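Local coordinates for a cystathionine beta-synthase domain protein fused to a Zn-ribbon-like domain (Pyrococcus furiosus, PDB 3GHD), which probably binds nucleotides through its cystathionine beta-synthase (CBS) domain, the part modelled here, and metal through a zinc-ribbon-like domain of the whole protein, at residues I3-K8 with G24-M29; D9-V14 with K55-E60. One frame throughout, in Å; residues are numbered along the deposited sequence.

Interaction 1: residues I3-K8 with G24-M29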
loop_
_atom_site.group_PDB
_atom_site.type_symbol
_atom_site.label_atom_id
_atom_site.label_comp_id
_atom_site.label_asym_id
_atom_site.label_seq_id
_atom_site.Cartn_x
_atom_site.Cartn_y
_atom_site.Cartn_z
ATOM N N ILE A 3 -15.759 4.913 -11.837
ATOM C CA ILE A 3 -15.859 3.942 -12.913
ATOM C C ILE A 3 -17.322 3.461 -12.958
ATOM O O ILE A 3 -17.935 3.252 -11.922
ATOM C CB ILE A 3 -14.980 2.726 -12.641
ATOM C CG1 ILE A 3 -13.483 3.081 -12.487
ATOM C CG2 ILE A 3 -15.137 1.683 -13.759
ATOM C CD1 ILE A 3 -12.758 3.276 -13.811
ATOM N N VAL A 4 -17.857 3.275 -14.162
ATOM C CA VAL A 4 -19.244 2.814 -14.343
ATOM C C VAL A 4 -19.298 1.295 -14.284
ATOM O O VAL A 4 -18.485 0.629 -14.926
ATOM C CB VAL A 4 -19.802 3.324 -15.651
ATOM C CG1 VAL A 4 -21.283 2.875 -15.832
ATOM C CG2 VAL A 4 -19.667 4.882 -15.696
ATOM N N VAL A 5 -20.238 0.774 -13.491
ATOM C CA VAL A 5 -20.524 -0.668 -13.373
ATOM C C VAL A 5 -22.005 -0.944 -13.572
ATOM O O VAL A 5 -22.802 -0.024 -13.667
ATOM C CB VAL A 5 -20.130 -1.243 -12.007
ATOM C CG1 VAL A 5 -18.628 -1.087 -11.752
ATOM C CG2 VAL A 5 -20.966 -0.621 -10.848
ATOM N N GLN A 6 -22.358 -2.224 -13.613
ATOM C CA GLN A 6 -23.747 -2.665 -13.770
ATOM C C GLN A 6 -24.355 -3.086 -12.419
ATOM O O GLN A 6 -23.656 -3.594 -11.548
ATOM C CB GLN A 6 -23.782 -3.842 -14.733
ATOM C CG GLN A 6 -23.283 -3.529 -16.147
ATOM C CD GLN A 6 -22.740 -4.760 -16.859
ATOM O OE1 GLN A 6 -23.369 -5.279 -17.788
ATOM N NE2 GLN A 6 -21.576 -5.253 -16.403
ATOM N N PRO A 7 -25.681 -2.914 -12.257
ATOM C CA PRO A 7 -26.331 -3.237 -10.979
ATOM C C PRO A 7 -26.053 -4.642 -10.467
ATOM O O PRO A 7 -25.966 -4.854 -9.259
ATOM C CB PRO A 7 -27.823 -3.100 -11.298
ATOM C CG PRO A 7 -27.922 -3.087 -12.767
ATOM C CD PRO A 7 -26.662 -2.450 -13.250
ATOM N N LYS A 8 -25.901 -5.580 -11.386
ATOM C CA LYS A 8 -25.770 -6.982 -11.025
ATOM C C LYS A 8 -24.308 -7.387 -10.812
ATOM O O LYS A 8 -24.052 -8.517 -10.423
ATOM C CB LYS A 8 -26.437 -7.852 -12.084
ATOM N N GLY A 24 -12.321 5.781 -6.604
ATOM C CA GLY A 24 -12.918 5.705 -5.299
ATOM C C GLY A 24 -14.393 5.315 -5.338
ATOM O O GLY A 24 -14.902 4.816 -4.335
ATOM N N SER A 25 -15.069 5.605 -6.460
ATOM C CA SER A 25 -16.533 5.400 -6.652
ATOM C C SER A 25 -16.926 4.557 -7.867
ATOM O O SER A 25 -16.373 4.713 -8.941
ATOM C CB SER A 25 -17.236 6.775 -6.841
ATOM O OG SER A 25 -16.909 7.680 -5.785
ATOM N N ALA A 26 -17.935 3.695 -7.693
ATOM C CA ALA A 26 -18.496 2.910 -8.778
ATOM C C ALA A 26 -19.883 3.437 -9.002
ATOM O O ALA A 26 -20.708 3.367 -8.076
ATOM C CB ALA A 26 -18.607 1.411 -8.405
ATOM N N VAL A 27 -20.118 3.971 -10.195
ATOM C CA VAL A 27 -21.390 4.562 -10.599
ATOM C C VAL A 27 -22.191 3.458 -11.267
ATOM O O VAL A 27 -21.763 2.883 -12.266
ATOM C CB VAL A 27 -21.222 5.765 -11.520
ATOM C CG1 VAL A 27 -22.569 6.242 -12.025
ATOM C CG2 VAL A 27 -20.477 6.902 -10.776
ATOM N N VAL A 28 -23.302 3.118 -10.641
ATOM C CA VAL A 28 -24.152 2.010 -11.071
ATOM C C VAL A 28 -25.143 2.491 -12.133
ATOM O O VAL A 28 -26.009 3.350 -11.857
ATOM C CB VAL A 28 -24.891 1.358 -9.861
ATOM C CG1 VAL A 28 -25.753 0.190 -10.313
ATOM C CG2 VAL A 28 -23.839 0.916 -8.773
HETATM N N MSE A 29 -24.985 1.946 -13.344
HETATM C CA MSE A 29 -25.849 2.274 -14.486
HETATM C C MSE A 29 -26.572 1.059 -15.034
HETATM O O MSE A 29 -25.978 -0.005 -15.237
HETATM C CB MSE A 29 -25.027 2.888 -15.628
HETATM C CG MSE A 29 -24.664 4.332 -15.435
HETATM SE SE MSE A 29 -23.939 5.068 -17.123
HETATM C CE MSE A 29 -23.499 6.909 -16.581
#
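Strands 3-5 and 25-29 run parallel and in register, I3 beside A26, V4 beside V27 and V5 beside V28, their short axes 4.5 Å apart at closest approach and turned 40° from each other. Four backbone hydrogen bonds join them. I3 N gives to S25 O and V5 N to V27 O, while I3 O takes V27 N and V5 O takes M29 N; this last bond, 3.0 Å from M29 N to V5 O, is almost straight, with 178° at the hydrogen. CA-H groups supplement the ladder, A26 CA standing 3.2 Å from I3 O and V4 CA 3.3 Å from V27 O.

The side chains divide between two faces. On that of I3, V5, A26 and V28, V5 CG2 sits between A26 CB and V28 CG2, 3.9 Å from the latter; with chi1 at -61° this methyl lies between its own backbone N and carbonyl carbon and is thereby brought over the neighbouring strand. V28 turns its other methyl to the chain beyond the strand end, CG1 resting 3.5 Å from P7 CA. I17 and V14 of helix 11-20 touch I3 and A26 on this side. On the V4 and V27 face, V4 CG1, trans to its backbone N, lies across the side chain of selenomethionine M29, 3.7 Å from SE and equally near CB and CG. P7 CD approaches M29 O to 3.2 Å where the strand gives way to loop.

Every contact between the side chains is apolar, so direction and register rest on the backbone bonds, while I3, V5 and A26 offer helix 11-20 of this beta-alpha-beta unit an apolar face and V28 turns to V59 and M63.

Interaction 2: residues D9-V14 with K55-E60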
loop_
_atom_site.group_PDB
_atom_site.type_symbol
_atom_site.label_atom_id
_atom_site.label_comp_id
_atom_site.label_asym_id
_atom_site.label_seq_id
_atom_site.Cartn_x
_atom_site.Cartn_y
_atom_site.Cartn_z
ATOM N N ASP A 9 -23.356 -6.471 -11.024
ATOM C CA ASP A 9 -21.926 -6.752 -10.730
ATOM C C ASP A 9 -21.755 -7.024 -9.229
ATOM O O ASP A 9 -22.300 -6.313 -8.382
ATOM C CB ASP A 9 -20.992 -5.605 -11.203
ATOM C CG ASP A 9 -20.924 -5.480 -12.747
ATOM O OD1 ASP A 9 -21.282 -6.456 -13.439
ATOM O OD2 ASP A 9 -20.506 -4.424 -13.278
ATOM N N THR A 10 -21.020 -8.073 -8.898
ATOM C CA THR A 10 -20.760 -8.403 -7.502
ATOM C C THR A 10 -19.634 -7.527 -6.938
ATOM O O THR A 10 -18.884 -6.934 -7.682
ATOM C CB THR A 10 -20.402 -9.874 -7.332
ATOM O OG1 THR A 10 -19.350 -10.215 -8.217
ATOM C CG2 THR A 10 -21.591 -10.755 -7.645
ATOM N N VAL A 11 -19.563 -7.471 -5.607
ATOM C CA VAL A 11 -18.763 -6.529 -4.876
ATOM C C VAL A 11 -17.256 -6.807 -4.978
ATOM O O VAL A 11 -16.405 -5.861 -4.984
ATOM C CB VAL A 11 -19.326 -6.415 -3.436
ATOM C CG1 VAL A 11 -18.346 -5.618 -2.577
ATOM C CG2 VAL A 11 -20.630 -5.661 -3.482
ATOM N N ASP A 12 -16.946 -8.111 -5.091
ATOM C CA ASP A 12 -15.592 -8.591 -5.365
ATOM C C ASP A 12 -15.119 -8.090 -6.709
ATOM O O ASP A 12 -14.006 -7.576 -6.796
ATOM C CB ASP A 12 -15.439 -10.116 -5.266
ATOM C CG ASP A 12 -16.362 -10.876 -6.191
ATOM O OD1 ASP A 12 -17.556 -10.559 -6.295
ATOM O OD2 ASP A 12 -15.885 -11.810 -6.839
ATOM N N ARG A 13 -15.932 -8.234 -7.750
ATOM C CA ARG A 13 -15.544 -7.729 -9.063
ATOM C C ARG A 13 -15.410 -6.187 -9.103
ATOM O O ARG A 13 -14.532 -5.670 -9.745
ATOM C CB ARG A 13 -16.500 -8.172 -10.148
ATOM C CG ARG A 13 -16.436 -9.727 -10.435
ATOM C CD ARG A 13 -17.068 -10.011 -11.776
ATOM N N VAL A 14 -16.311 -5.499 -8.444
ATOM C CA VAL A 14 -16.362 -4.049 -8.456
ATOM C C VAL A 14 -15.143 -3.454 -7.678
ATOM O O VAL A 14 -14.505 -2.505 -8.117
ATOM C CB VAL A 14 -17.677 -3.591 -7.889
ATOM C CG1 VAL A 14 -17.665 -2.078 -7.662
ATOM C CG2 VAL A 14 -18.818 -4.029 -8.814
ATOM N N LYS A 55 -18.670 -11.686 -2.908
ATOM C CA LYS A 55 -19.128 -12.496 -4.077
ATOM C C LYS A 55 -20.639 -12.749 -4.115
ATOM O O LYS A 55 -21.221 -13.002 -5.171
ATOM C CB LYS A 55 -18.401 -13.856 -4.108
ATOM C CG LYS A 55 -16.864 -13.757 -4.013
ATOM C CD LYS A 55 -16.209 -15.138 -4.339
ATOM C CE LYS A 55 -15.552 -15.135 -5.736
ATOM N NZ LYS A 55 -14.814 -16.417 -6.120
ATOM N N GLU A 56 -21.271 -12.720 -2.948
ATOM C CA GLU A 56 -22.717 -12.955 -2.828
ATOM C C GLU A 56 -23.507 -11.660 -2.748
ATOM O O GLU A 56 -24.723 -11.688 -2.538
ATOM C CB GLU A 56 -22.988 -13.778 -1.583
ATOM C CG GLU A 56 -22.195 -15.055 -1.543
ATOM C CD GLU A 56 -22.478 -15.896 -0.281
ATOM O OE1 GLU A 56 -23.214 -15.419 0.635
ATOM O OE2 GLU A 56 -21.942 -17.034 -0.213
ATOM N N VAL A 57 -22.821 -10.534 -2.910
ATOM C CA VAL A 57 -23.474 -9.225 -2.834
ATOM C C VAL A 57 -23.371 -8.455 -4.185
ATOM O O VAL A 57 -22.290 -8.348 -4.772
ATOM C CB VAL A 57 -22.956 -8.440 -1.600
ATOM C CG1 VAL A 57 -23.496 -7.017 -1.579
ATOM C CG2 VAL A 57 -23.328 -9.190 -0.300
ATOM N N LYS A 58 -24.508 -7.967 -4.680
ATOM C CA LYS A 58 -24.597 -7.199 -5.913
ATOM C C LYS A 58 -24.534 -5.717 -5.538
ATOM O O LYS A 58 -25.127 -5.311 -4.523
ATOM C CB LYS A 58 -25.881 -7.565 -6.682
ATOM C CG LYS A 58 -25.939 -9.056 -6.979
ATOM C CD LYS A 58 -27.098 -9.463 -7.861
ATOM C CE LYS A 58 -28.178 -10.312 -7.154
ATOM N NZ LYS A 58 -29.294 -9.508 -6.526
ATOM N N VAL A 59 -23.794 -4.923 -6.327
ATOM C CA VAL A 59 -23.561 -3.502 -5.985
ATOM C C VAL A 59 -24.847 -2.707 -5.806
ATOM O O VAL A 59 -24.881 -1.772 -5.005
ATOM C CB VAL A 59 -22.604 -2.734 -6.974
ATOM C CG1 VAL A 59 -21.120 -3.064 -6.688
ATOM C CG2 VAL A 59 -23.039 -2.923 -8.464
ATOM N N GLU A 60 -25.884 -3.060 -6.550
ATOM C CA GLU A 60 -27.215 -2.477 -6.361
ATOM C C GLU A 60 -27.684 -2.585 -4.886
ATOM O O GLU A 60 -28.347 -1.673 -4.378
ATOM C CB GLU A 60 -28.224 -3.149 -7.296
ATOM C CG GLU A 60 -28.520 -4.604 -6.929
ATOM C CD GLU A 60 -29.387 -5.332 -7.940
ATOM O OE1 GLU A 60 -29.497 -6.577 -7.798
ATOM O OE2 GLU A 60 -29.970 -4.688 -8.852
#
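V59 N gives a hydrogen bond to D9 O at 2.9 Å, close to the line of the carbonyl, and V57 O returns one by taking V11 N at 3.0 Å, bent to 132° at the hydrogen. T10 CA comes within 3.1 Å of V57 O, holding this oxygen at the start of helix 11-20. At the N-cap position, T10 turns its hydroxyl to D12 in the first turn instead of capping: OG1 donates to D12 OD1 at 2.7 Å, on its syn side. D12 CG, between its own backbone N and carbonyl carbon (chi1 58°), brings the carboxylate back to T10 and against the aliphatic part of K55, OD2 3.5 Å from CE; K55 NZ stays farther off. Losing the carboxylate to an alanine here is likely to leave the T10 hydroxyl without its acceptor and strip K55 of the group its chain crosses. V11 CG2 lies beside V57 CG1, while V59 CG1 presses tightly on V14 CG2, 3.3 Å away. V48 of the third subunit packs on V11 and D12. Both backbone bonds make a single T10-K58 bridge and, with the valines, fix the segment after helix 40-48 to the N-terminal end of helix 11-20, in the CBS domain's beta-alpha-beta unit.

Overall arrangement
Interactions 1 and 2 meet along the chain that leads from strand 2-5 into helix 11-20. Interaction 1 lies nearer the centre of the chain and joins the two strands of the beta-alpha-beta unit; interaction 2 fastens the start of its helix to residues 55-60. The first is a regular parallel ladder with apolar side chains, whereas the second has two backbone bonds, valine packing and a charged edge where D12 and exposed K55 meet the third subunit. Both mix buried and exposed residues. They touch through A26 CB on V14 CG1 and V59 CG2 against Q6 O, with a probable hydrogen bond from E60 N to P7 O, and Q6 N is bonded to D9 OD2.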